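Alpha-14 giardin (Giardia lamblia, PDB 3CHJ) binds calcium and, in a calcium-dependent way, phospholipids including phosphatidylserine, and may link the bilayer to the underlying axoneme as a calcium-regulated structural element. Local coordinates at residues A[92-97]-A[102-107]; A[107-112]-A[150-155]; A[190-195]-A[199-204]; A[249-254]-A[266-271]. One frame throughout, in Å; residues are numbered along the deposited sequence.

Interaction 1: A[92-97]-A[102-107]; sequences GATKGA and KCLVDV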
loop_
_atom_site.group_PDB
_atom_site.type_symbol
_atom_site.label_atom_id
_atom_site.label_comp_id
_atom_site.label_asym_id
_atom_site.label_seq_id
_atom_site.Cartn_x
_atom_site.Cartn_y
_atom_site.Cartn_z
ATOM N N GLY A 92 -10.003 -9.659 4.182
ATOM C CA GLY A 92 -9.162 -10.843 3.983
ATOM C C GLY A 92 -8.170 -11.037 5.115
ATOM O O GLY A 92 -7.855 -12.173 5.504
ATOM N N ALA A 93 -7.686 -9.928 5.672
ATOM C CA ALA A 93 -6.659 -9.982 6.706
ATOM C C ALA A 93 -7.237 -10.277 8.090
ATOM O O ALA A 93 -6.484 -10.550 9.022
ATOM C CB ALA A 93 -5.868 -8.669 6.737
ATOM N N THR A 94 -8.558 -10.200 8.234
ATOM C CA THR A 94 -9.172 -10.311 9.569
ATOM C C THR A 94 -10.196 -11.426 9.688
ATOM O O THR A 94 -10.472 -11.897 10.795
ATOM C CB THR A 94 -9.844 -8.999 10.009
ATOM O OG1 THR A 94 -10.807 -8.606 9.027
ATOM C CG2 THR A 94 -8.802 -7.881 10.212
ATOM N N LYS A 95 -10.758 -11.846 8.559
ATOM C CA LYS A 95 -11.794 -12.882 8.568
ATOM C C LYS A 95 -11.205 -14.205 9.076
ATOM O O LYS A 95 -10.105 -14.596 8.696
ATOM C CB LYS A 95 -12.439 -13.024 7.172
ATOM C CG LYS A 95 -11.857 -14.106 6.252
ATOM C CD LYS A 95 -10.436 -13.798 5.789
ATOM C CE LYS A 95 -9.695 -15.053 5.367
ATOM N NZ LYS A 95 -8.587 -14.737 4.418
ATOM N N GLY A 96 -11.919 -14.870 9.971
ATOM C CA GLY A 96 -11.468 -16.171 10.461
ATOM C C GLY A 96 -10.409 -16.137 11.552
ATOM O O GLY A 96 -10.224 -15.119 12.229
ATOM N N ALA A 97 -9.703 -17.259 11.705
ATOM C CA ALA A 97 -8.895 -17.538 12.898
ATOM C C ALA A 97 -7.692 -16.616 13.124
ATOM O O ALA A 97 -7.553 -16.019 14.203
ATOM C CB ALA A 97 -8.457 -19.009 12.902
ATOM N N LYS A 102 0.562 -7.725 8.829
ATOM C CA LYS A 102 1.350 -7.013 7.814
ATOM C C LYS A 102 0.424 -6.338 6.803
ATOM O O LYS A 102 0.699 -5.211 6.379
ATOM C CB LYS A 102 2.301 -7.960 7.060
ATOM C CG LYS A 102 3.461 -8.530 7.869
ATOM C CD LYS A 102 4.377 -9.416 7.013
ATOM C CE LYS A 102 3.671 -10.600 6.367
ATOM N NZ LYS A 102 4.513 -11.274 5.294
ATOM N N CYS A 103 -0.636 -7.031 6.392
ATOM C CA CYS A 103 -1.581 -6.472 5.426
ATOM C C CYS A 103 -2.276 -5.242 5.979
ATOM O O CYS A 103 -2.396 -4.240 5.291
ATOM C CB CYS A 103 -2.598 -7.534 5.031
ATOM S SG CYS A 103 -3.753 -6.973 3.767
ATOM N N LEU A 104 -2.704 -5.312 7.240
ATOM C CA LEU A 104 -3.410 -4.199 7.876
ATOM C C LEU A 104 -2.471 -2.991 7.948
ATOM O O LEU A 104 -2.890 -1.872 7.717
ATOM C CB LEU A 104 -3.896 -4.629 9.268
ATOM C CG LEU A 104 -4.982 -5.714 9.221
ATOM C CD1 LEU A 104 -5.390 -6.091 10.667
ATOM C CD2 LEU A 104 -6.171 -5.267 8.402
ATOM N N VAL A 105 -1.200 -3.224 8.280
ATOM C CA VAL A 105 -0.204 -2.139 8.283
ATOM C C VAL A 105 -0.012 -1.544 6.885
ATOM O O VAL A 105 -0.087 -0.317 6.707
ATOM C CB VAL A 105 1.112 -2.638 8.894
ATOM C CG1 VAL A 105 2.280 -1.615 8.706
ATOM C CG2 VAL A 105 0.866 -2.935 10.398
ATOM N N ASP A 106 0.164 -2.412 5.892
ATOM C CA ASP A 106 0.405 -1.951 4.523
ATOM C C ASP A 106 -0.739 -1.090 4.024
ATOM O O ASP A 106 -0.512 -0.105 3.303
ATOM C CB ASP A 106 0.526 -3.137 3.567
ATOM C CG ASP A 106 1.846 -3.885 3.698
ATOM O OD1 ASP A 106 2.804 -3.407 4.368
ATOM O OD2 ASP A 106 1.909 -4.972 3.084
ATOM N N VAL A 107 -1.965 -1.477 4.368
ATOM C CA VAL A 107 -3.144 -0.777 3.855
ATOM C C VAL A 107 -3.351 0.526 4.601
ATOM O O VAL A 107 -3.400 1.609 4.001
ATOM C CB VAL A 107 -4.405 -1.655 3.960
ATOM C CG1 VAL A 107 -5.656 -0.836 3.634
ATOM C CG2 VAL A 107 -4.279 -2.867 3.028
#
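Ala93, near the end of helix 82-94, and Cys103, at the start of helix 101-108, bring their backbones to 6.3 Å between CA atoms, with only a short loop joining the two helices. The methyl of Ala93 points at the second helix and meets two neighbouring side chains, its CB 3.9 Å from Cys103 CB and 3.8 Å from Leu104 CD2. Thr94 adds a second apolar touch, its CG2 meeting Leu104 CD1 at 3.9 Å, with the two side chains crossing at roughly a right angle. The threonine is turned so that OG1 sits between the backbone N and the carbonyl carbon (chi1 56°); there the hydroxyl hydrogen-bonds Ile90 O, one turn back in its own helix, and the methyl is left to face the leucine. This is the helix-loop-helix of an annexin repeat, and the loop carries the K-G-x-G-T-type sequence of annexin calcium loops, although the calcium in this structure sits elsewhere, at Ala175, Thr178, Gly180, Glu185 and Glu224. A backbone hydrogen bond between Ala93 and Asp100 ties the ends of the loop together, and Asp100 OD1 in turn accepts a hydrogen bond from Cys103 N. On the exposed side, Lys95 folds back over the end of helix 82-94, its NZ hydrogen-bonded to Gly92 O at 2.9 Å, meeting that carbonyl in its plane on a lone pair. Leu104 is covered further by Ile90, Cys139 and Ile149, while Cys103 also packs on Leu89 and Arg267.

Interaction 2: A[107-112]-A[150-155]; sequences VLLTIE and NAVATG
Leu108, the last residue of helix 101-108, lies 6.8 Å from Ala153 between CA atoms, so the chain leaving one helix passes beside the final turn of helix 144-154. The contact belongs to the all-helical annexin fold and joins two helices well apart in sequence, with helices 113-127 and 131-139 coming between them along the chain. Val152 makes two of the contacts, because its two methyls go to different partners. With CG1 anti to the backbone N (chi1 168°), that methyl comes up against the carbonyl oxygen of Leu108 at 3.4 Å from CG1 to O, a close van der Waals approach of carbon to oxygen. The other methyl, CG2, meets Leu109 CD2 at 3.9 Å; here the two side chains cross nearly at right angles. Leu108 itself points at the helix but makes a looser touch, its CD1 standing 4.4 Å from Ala153 CB. No hydrogen bond links the two segments, and all four touching residues are buried. Around them, Val135 covers Leu108, Leu131 lies on Ala153, and Ala194 of helix 186-195 packs on Val152. The polar groups at the end of helix 144-154 are met from outside, where the Arg120 guanidinium hydrogen-bonds Ala153 O through NE and Gly155 O through NH2. One turn earlier, Asn150 O takes two donors from a single residue: Thr154 OG1 at 3.0 Å and Thr154 N at 3.2 Å, which reach it from opposite faces of the carbonyl plane.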
loop_
_atom_site.group_PDB
_atom_site.type_symbol
_atom_site.label_atom_id
_atom_site.label_comp_id
_atom_site.label_asym_id
_atom_site.label_seq_id
_atom_site.Cartn_x
_atom_site.Cartn_y
_atom_site.Cartn_z
ATOM N N VAL A 107 -1.965 -1.477 4.368
ATOM C CA VAL A 107 -3.144 -0.777 3.855
ATOM C C VAL A 107 -3.351 0.526 4.601
ATOM O O VAL A 107 -3.400 1.609 4.001
ATOM C CB VAL A 107 -4.405 -1.655 3.960
ATOM C CG1 VAL A 107 -5.656 -0.836 3.634
ATOM C CG2 VAL A 107 -4.279 -2.867 3.028
ATOM N N LEU A 108 -3.468 0.445 5.916
ATOM C CA LEU A 108 -3.927 1.604 6.676
ATOM C C LEU A 108 -2.937 2.750 6.668
ATOM O O LEU A 108 -3.352 3.914 6.770
ATOM C CB LEU A 108 -4.302 1.198 8.093
ATOM C CG LEU A 108 -5.606 0.405 8.123
ATOM C CD1 LEU A 108 -5.797 -0.287 9.469
ATOM C CD2 LEU A 108 -6.802 1.358 7.821
ATOM N N LEU A 109 -1.645 2.438 6.535
ATOM C CA LEU A 109 -0.606 3.471 6.670
ATOM C C LEU A 109 -0.214 4.112 5.345
ATOM O O LEU A 109 0.651 4.989 5.320
ATOM C CB LEU A 109 0.629 2.959 7.403
ATOM C CG LEU A 109 0.354 2.459 8.821
ATOM C CD1 LEU A 109 1.678 2.035 9.466
ATOM C CD2 LEU A 109 -0.348 3.554 9.627
ATOM N N THR A 110 -0.844 3.681 4.258
ATOM C CA THR A 110 -0.423 4.193 2.934
ATOM C C THR A 110 -1.582 4.745 2.128
ATOM O O THR A 110 -1.503 4.842 0.895
ATOM C CB THR A 110 0.315 3.156 2.097
ATOM O OG1 THR A 110 -0.599 2.107 1.742
ATOM C CG2 THR A 110 1.534 2.596 2.828
ATOM N N ILE A 111 -2.647 5.109 2.822
ATOM C CA ILE A 111 -3.782 5.784 2.198
ATOM C C ILE A 111 -4.080 7.142 2.833
ATOM O O ILE A 111 -3.824 7.379 4.020
ATOM C CB ILE A 111 -5.034 4.892 2.166
ATOM C CG1 ILE A 111 -5.455 4.492 3.596
ATOM C CG2 ILE A 111 -4.743 3.696 1.276
ATOM C CD1 ILE A 111 -6.681 3.607 3.678
ATOM N N GLU A 112 -4.634 8.036 2.025
ATOM C CA GLU A 112 -4.900 9.393 2.491
ATOM C C GLU A 112 -6.022 9.421 3.537
ATOM O O GLU A 112 -6.851 8.498 3.595
ATOM C CB GLU A 112 -5.250 10.292 1.295
ATOM C CG GLU A 112 -4.208 10.279 0.157
ATOM C CD GLU A 112 -2.865 10.878 0.555
ATOM O OE1 GLU A 112 -2.819 11.705 1.484
ATOM O OE2 GLU A 112 -1.846 10.522 -0.074
ATOM N N ASN A 150 -4.519 1.606 14.803
ATOM C CA ASN A 150 -5.801 1.919 15.446
ATOM C C ASN A 150 -6.063 3.423 15.430
ATOM O O ASN A 150 -7.210 3.870 15.175
ATOM C CB ASN A 150 -5.829 1.422 16.896
ATOM C CG ASN A 150 -5.942 -0.081 17.001
ATOM O OD1 ASN A 150 -6.493 -0.754 16.108
ATOM N ND2 ASN A 150 -5.430 -0.623 18.087
ATOM N N ALA A 151 -5.030 4.218 15.706
ATOM C CA ALA A 151 -5.198 5.670 15.699
ATOM C C ALA A 151 -5.557 6.167 14.297
ATOM O O ALA A 151 -6.378 7.081 14.108
ATOM C CB ALA A 151 -3.949 6.348 16.202
ATOM N N VAL A 152 -4.893 5.615 13.296
ATOM C CA VAL A 152 -5.181 5.987 11.925
ATOM C C VAL A 152 -6.585 5.529 11.503
ATOM O O VAL A 152 -7.327 6.288 10.864
ATOM C CB VAL A 152 -4.099 5.415 10.978
ATOM C CG1 VAL A 152 -4.511 5.527 9.516
ATOM C CG2 VAL A 152 -2.779 6.124 11.245
ATOM N N ALA A 153 -6.945 4.299 11.868
ATOM C CA ALA A 153 -8.243 3.750 11.474
ATOM C C ALA A 153 -9.420 4.577 11.977
ATOM O O ALA A 153 -10.430 4.639 11.294
ATOM C CB ALA A 153 -8.386 2.282 11.913
ATOM N N THR A 154 -9.289 5.212 13.144
ATOM C CA THR A 154 -10.412 5.937 13.762
ATOM C C THR A 154 -10.244 7.453 13.834
ATOM O O THR A 154 -11.180 8.156 14.235
ATOM C CB THR A 154 -10.676 5.409 15.183
ATOM O OG1 THR A 154 -9.506 5.607 15.990
ATOM C CG2 THR A 154 -11.020 3.924 15.138
ATOM N N GLY A 155 -9.075 7.967 13.462
ATOM C CA GLY A 155 -8.776 9.390 13.668
ATOM C C GLY A 155 -8.771 10.249 12.418
ATOM O O GLY A 155 -9.301 9.876 11.379
#

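Interaction 3: A[190-195]-A[199-204]; sequences IRIFAT and ADFRQL
Ile192 and Phe193 face Phe201 and Leu204 across two helices whose short axes approach to 10.2 Å and run at 131° to each other. The tight part is a small hydrophobic cluster. Ile192 CG2, set anti to its own N, reaches Leu204 CD2 at 3.6 Å and meets the edge of the Phe201 ring, 3.9 Å from CE1. Beside it the rings of Phe193 and Phe201 form a T-shaped pair: the edge of Phe201 is turned to one face of Phe193, centroids 5.2 Å apart and planes at 70°, with Phe201 CE1 over that face near its rim. In this annexin helices 186-195 and 198-211 follow one another through a tight turn, and the first comes after the calcium loop of Ala175, Thr178, Gly180 and Glu185; the Phe193 side chain lies about 12 Å from the metal. Phe233 adds a second edge-to-face partner to Phe193, and Val172 and Leu169 cover Ile192 and Leu204. The outer side is looser: Ala199 is exposed, and the polar Arg191, Arg202 and Gln203 extend away from the cluster, Arg191 to a salt bridge with Asp168. Thr195 OG1 bonds Arg191 O, 2.6 Å away, and Arg160 NH2.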
loop_
_atom_site.group_PDB
_atom_site.type_symbol
_atom_site.label_atom_id
_atom_site.label_comp_id
_atom_site.label_asym_id
_atom_site.label_seq_id
_atom_site.Cartn_x
_atom_site.Cartn_y
_atom_site.Cartn_z
ATOM N N ILE A 190 2.660 8.366 18.588
ATOM C CA ILE A 190 1.343 8.192 17.976
ATOM C C ILE A 190 0.778 9.512 17.457
ATOM O O ILE A 190 0.269 9.580 16.355
ATOM C CB ILE A 190 0.351 7.475 18.932
ATOM C CG1 ILE A 190 0.913 6.114 19.365
ATOM C CG2 ILE A 190 -1.029 7.326 18.282
ATOM C CD1 ILE A 190 1.199 5.128 18.214
ATOM N N ARG A 191 0.907 10.573 18.249
ATOM C CA ARG A 191 0.400 11.862 17.825
ATOM C C ARG A 191 1.037 12.292 16.494
ATOM O O ARG A 191 0.348 12.684 15.556
ATOM C CB ARG A 191 0.619 12.914 18.922
ATOM C CG ARG A 191 0.135 14.290 18.509
ATOM C CD ARG A 191 0.200 15.332 19.635
ATOM N NE ARG A 191 1.558 15.597 20.106
ATOM C CZ ARG A 191 2.095 15.066 21.198
ATOM N NH1 ARG A 191 1.390 14.241 21.950
ATOM N NH2 ARG A 191 3.338 15.371 21.542
ATOM N N ILE A 192 2.364 12.184 16.408
ATOM C CA ILE A 192 3.039 12.638 15.203
ATOM C C ILE A 192 2.683 11.740 14.019
ATOM O O ILE A 192 2.229 12.211 12.966
ATOM C CB ILE A 192 4.556 12.680 15.403
ATOM C CG1 ILE A 192 4.916 13.747 16.467
ATOM C CG2 ILE A 192 5.238 13.000 14.081
ATOM C CD1 ILE A 192 6.354 13.643 16.974
ATOM N N PHE A 193 2.874 10.438 14.188
ATOM C CA PHE A 193 2.763 9.567 13.030
ATOM C C PHE A 193 1.332 9.251 12.626
ATOM O O PHE A 193 1.068 8.981 11.433
ATOM C CB PHE A 193 3.592 8.295 13.229
ATOM C CG PHE A 193 5.072 8.521 13.055
ATOM C CD1 PHE A 193 5.827 9.177 14.042
ATOM C CD2 PHE A 193 5.721 8.101 11.885
ATOM C CE1 PHE A 193 7.196 9.414 13.857
ATOM C CE2 PHE A 193 7.090 8.341 11.706
ATOM C CZ PHE A 193 7.821 8.969 12.673
ATOM N N ALA A 194 0.399 9.338 13.578
ATOM C CA ALA A 194 -1.005 9.071 13.245
ATOM C C ALA A 194 -1.816 10.306 12.880
ATOM O O ALA A 194 -2.797 10.185 12.134
ATOM C CB ALA A 194 -1.710 8.329 14.374
ATOM N N THR A 195 -1.441 11.475 13.421
ATOM C CA THR A 195 -2.304 12.667 13.298
ATOM C C THR A 195 -1.710 13.859 12.537
ATOM O O THR A 195 -2.432 14.821 12.238
ATOM C CB THR A 195 -2.891 13.151 14.668
ATOM O OG1 THR A 195 -1.926 13.944 15.375
ATOM C CG2 THR A 195 -3.329 11.978 15.538
ATOM N N ALA A 199 1.904 17.853 5.000
ATOM C CA ALA A 199 2.674 19.106 4.988
ATOM C C ALA A 199 3.407 19.317 6.302
ATOM O O ALA A 199 4.607 19.657 6.318
ATOM C CB ALA A 199 1.753 20.290 4.693
ATOM N N ASP A 200 2.705 19.102 7.415
ATOM C CA ASP A 200 3.333 19.231 8.738
ATOM C C ASP A 200 4.407 18.177 9.002
ATOM O O ASP A 200 5.416 18.468 9.640
ATOM C CB ASP A 200 2.298 19.233 9.855
ATOM C CG ASP A 200 1.459 20.499 9.867
ATOM O OD1 ASP A 200 1.907 21.491 9.237
ATOM O OD2 ASP A 200 0.382 20.497 10.508
ATOM N N PHE A 201 4.173 16.950 8.533
ATOM C CA PHE A 201 5.164 15.897 8.730
ATOM C C PHE A 201 6.442 16.193 7.927
ATOM O O PHE A 201 7.575 16.001 8.434
ATOM C CB PHE A 201 4.599 14.511 8.379
ATOM C CG PHE A 201 5.494 13.403 8.813
ATOM C CD1 PHE A 201 5.446 12.930 10.116
ATOM C CD2 PHE A 201 6.455 12.894 7.931
ATOM C CE1 PHE A 201 6.301 11.898 10.536
ATOM C CE2 PHE A 201 7.329 11.885 8.340
ATOM C CZ PHE A 201 7.249 11.387 9.649
ATOM N N ARG A 202 6.261 16.670 6.694
ATOM C CA ARG A 202 7.404 17.055 5.871
ATOM C C ARG A 202 8.180 18.181 6.554
ATOM O O ARG A 202 9.408 18.118 6.643
ATOM C CB ARG A 202 6.975 17.426 4.457
ATOM C CG ARG A 202 6.583 16.202 3.619
ATOM C CD ARG A 202 6.062 16.563 2.244
ATOM N NE ARG A 202 6.990 17.442 1.514
ATOM C CZ ARG A 202 8.095 17.029 0.892
ATOM N NH1 ARG A 202 8.452 15.746 0.906
ATOM N NH2 ARG A 202 8.866 17.907 0.260
ATOM N N GLN A 203 7.455 19.148 7.105
ATOM C CA GLN A 203 8.093 20.257 7.816
ATOM C C GLN A 203 8.881 19.726 9.009
ATOM O O GLN A 203 10.054 20.067 9.188
ATOM C CB GLN A 203 7.051 21.303 8.234
ATOM C CG GLN A 203 7.616 22.576 8.827
ATOM C CD GLN A 203 6.540 23.577 9.197
ATOM O OE1 GLN A 203 5.442 23.578 8.635
ATOM N NE2 GLN A 203 6.849 24.430 10.180
ATOM N N LEU A 204 8.246 18.875 9.825
ATOM C CA LEU A 204 8.908 18.289 10.991
ATOM C C LEU A 204 10.190 17.514 10.610
ATOM O O LEU A 204 11.210 17.605 11.286
ATOM C CB LEU A 204 7.939 17.369 11.755
ATOM C CG LEU A 204 8.476 16.883 13.108
ATOM C CD1 LEU A 204 8.411 18.001 14.182
ATOM C CD2 LEU A 204 7.715 15.626 13.552
#

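Interaction 4: A[249-254]-A[266-271]; sequences FSMNVA and NRITAM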
loop_
_atom_site.group_PDB
_atom_site.type_symbol
_atom_site.label_atom_id
_atom_site.label_comp_id
_atom_site.label_asym_id
_atom_site.label_seq_id
_atom_site.Cartn_x
_atom_site.Cartn_y
_atom_site.Cartn_z
ATOM N N PHE A 249 10.008 1.256 -0.662
ATOM C CA PHE A 249 10.338 0.583 0.592
ATOM C C PHE A 249 9.544 -0.705 0.735
ATOM O O PHE A 249 10.126 -1.756 1.004
ATOM C CB PHE A 249 10.056 1.538 1.765
ATOM C CG PHE A 249 10.160 0.894 3.138
ATOM C CD1 PHE A 249 11.341 0.285 3.553
ATOM C CD2 PHE A 249 9.060 0.894 4.001
ATOM C CE1 PHE A 249 11.435 -0.307 4.831
ATOM C CE2 PHE A 249 9.149 0.295 5.297
ATOM C CZ PHE A 249 10.327 -0.302 5.686
ATOM N N SER A 250 8.225 -0.623 0.569
ATOM C CA SER A 250 7.394 -1.837 0.751
ATOM C C SER A 250 7.756 -2.916 -0.270
ATOM O O SER A 250 7.782 -4.122 0.048
ATOM C CB SER A 250 5.907 -1.516 0.663
ATOM O OG SER A 250 5.508 -0.588 1.672
ATOM N N MET A 251 8.048 -2.489 -1.496
ATOM C CA MET A 251 8.439 -3.440 -2.541
ATOM C C MET A 251 9.786 -4.078 -2.193
ATOM O O MET A 251 9.957 -5.277 -2.357
ATOM C CB MET A 251 8.486 -2.773 -3.918
ATOM C CG MET A 251 7.089 -2.381 -4.463
ATOM S SD MET A 251 5.954 -3.775 -4.744
ATOM C CE MET A 251 6.747 -4.564 -6.179
ATOM N N ASN A 252 10.734 -3.290 -1.688
ATOM C CA ASN A 252 12.032 -3.855 -1.284
ATOM C C ASN A 252 11.882 -4.928 -0.203
ATOM O O ASN A 252 12.496 -6.006 -0.280
ATOM C CB ASN A 252 12.999 -2.754 -0.833
ATOM C CG ASN A 252 14.376 -3.310 -0.470
ATOM O OD1 ASN A 252 15.164 -3.700 -1.343
ATOM N ND2 ASN A 252 14.666 -3.352 0.819
ATOM N N VAL A 253 11.044 -4.644 0.789
ATOM C CA VAL A 253 10.820 -5.602 1.882
ATOM C C VAL A 253 10.155 -6.861 1.333
ATOM O O VAL A 253 10.518 -7.979 1.731
ATOM C CB VAL A 253 10.003 -4.977 3.033
ATOM C CG1 VAL A 253 9.643 -6.032 4.080
ATOM C CG2 VAL A 253 10.774 -3.840 3.670
ATOM N N ALA A 254 9.198 -6.681 0.418
ATOM C CA ALA A 254 8.465 -7.801 -0.192
ATOM C C ALA A 254 9.361 -8.730 -1.016
ATOM O O ALA A 254 9.179 -9.949 -0.984
ATOM C CB ALA A 254 7.309 -7.289 -1.011
ATOM N N ASN A 266 1.487 -8.186 -4.620
ATOM C CA ASN A 266 0.231 -7.893 -5.323
ATOM C C ASN A 266 -0.469 -6.682 -4.724
ATOM O O ASN A 266 -0.872 -5.768 -5.455
ATOM C CB ASN A 266 -0.713 -9.103 -5.301
ATOM C CG ASN A 266 -0.264 -10.201 -6.228
ATOM O OD1 ASN A 266 0.674 -10.015 -7.020
ATOM N ND2 ASN A 266 -0.959 -11.338 -6.178
ATOM N N ARG A 267 -0.642 -6.679 -3.402
ATOM C CA ARG A 267 -1.420 -5.590 -2.809
ATOM C C ARG A 267 -0.683 -4.252 -2.914
ATOM O O ARG A 267 -1.307 -3.212 -3.173
ATOM C CB ARG A 267 -1.841 -5.903 -1.364
ATOM C CG ARG A 267 -0.697 -5.992 -0.395
ATOM C CD ARG A 267 -1.255 -6.132 1.007
ATOM N NE ARG A 267 -0.203 -6.445 1.968
ATOM C CZ ARG A 267 0.029 -7.656 2.456
ATOM N NH1 ARG A 267 -0.719 -8.702 2.083
ATOM N NH2 ARG A 267 1.024 -7.818 3.326
ATOM N N ILE A 268 0.645 -4.252 -2.724
ATOM C CA ILE A 268 1.382 -3.002 -2.829
ATOM C C ILE A 268 1.300 -2.482 -4.267
ATOM O O ILE A 268 1.039 -1.307 -4.485
ATOM C CB ILE A 268 2.870 -3.157 -2.406
ATOM C CG1 ILE A 268 2.984 -3.666 -0.952
ATOM C CG2 ILE A 268 3.641 -1.875 -2.683
ATOM C CD1 ILE A 268 2.624 -2.650 0.095
ATOM N N THR A 269 1.455 -3.383 -5.241
ATOM C CA THR A 269 1.397 -2.999 -6.643
ATOM C C THR A 269 -0.023 -2.506 -7.005
ATOM O O THR A 269 -0.185 -1.410 -7.541
ATOM C CB THR A 269 1.861 -4.169 -7.540
ATOM O OG1 THR A 269 3.195 -4.531 -7.148
ATOM C CG2 THR A 269 1.802 -3.767 -9.023
ATOM N N ALA A 270 -1.055 -3.283 -6.696
ATOM C CA ALA A 270 -2.432 -2.880 -7.034
ATOM C C ALA A 270 -2.861 -1.572 -6.345
ATOM O O ALA A 270 -3.518 -0.731 -6.977
ATOM C CB ALA A 270 -3.397 -4.020 -6.688
ATOM N N MET A 271 -2.444 -1.391 -5.088
ATOM C CA MET A 271 -2.818 -0.165 -4.352
ATOM C C MET A 271 -2.147 1.070 -4.912
ATOM O O MET A 271 -2.722 2.168 -4.852
ATOM C CB MET A 271 -2.512 -0.269 -2.853
ATOM C CG MET A 271 -3.404 -1.238 -2.128
ATOM S SD MET A 271 -3.196 -1.108 -0.343
ATOM C CE MET A 271 -1.634 -1.922 -0.085
#
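Met251 and Ile268 are the closest pair of backbones, 7.1 Å between CA atoms, in two nearly antiparallel helices whose short axes pass at 10.0 Å with 158° between their directions. The methionine is folded rather than extended: chi2 at -63° and chi3 at -70° bend the chain twice, bringing SD alongside the isoleucine and swinging the terminal methyl on to Thr269. Met251 SD lies 3.6 Å from Ile268 CG2, and Met251 CE 3.7 Å from Thr269 OG1. Along the first of these contacts the methionine and isoleucine chains lie side by side, pointing opposite ways; the threonine, by contrast, is met at about a right angle. Ile268 shares its branches out between the two neighbours. CG2, anti to the backbone N, takes the sulfur, whereas the arm through CG1 carries Ile268 CD1 to within 3.5 Å of Ser250 CB. Both segments belong to the fourth annexin repeat; the helices that carry them, 243-254 and 262-272, are joined by a loop that Ala254 and Asp261 close with backbone hydrogen bonding. The two hydroxyls at the contact are bonded elsewhere: Ser250 OG to Ala246 O and Tyr231 OH, Thr269 OG1 to Leu265 O and Trp311 NE1. Ile268 also reaches Asp106 of a different part of the chain, beside the salt bridge from that aspartate to Arg267. With no hydrogen bond between the two segments, the helices are held here by van der Waals packing: Ser250 presents CB to the isoleucine, and Thr269 presents OG1 to the methionine methyl and sulfur, while both hydroxyls bond elsewhere.

The four contacts follow one another along the chain, none enclosing another. Interactions 1 and 2, 13 Å apart by their centres, share Val107 and helix 101-108, so one helix packs against its predecessor at its start and against helix 144-154 at its end. Interaction 2 passes its packing on to interaction 3, also 13 Å away, through Ala151 on Ala194 and Ile190, and Val152 on Ala194. Interaction 4, in the fourth repeat, meets interaction 1 by the Asp106–Arg267 salt bridge and interaction 2 by Val107 against Met271. Helix 101-108 thus joins two annexin repeats into one packed core, with interaction 3 on the calcium-bearing side of the molecule and not touching interaction 4.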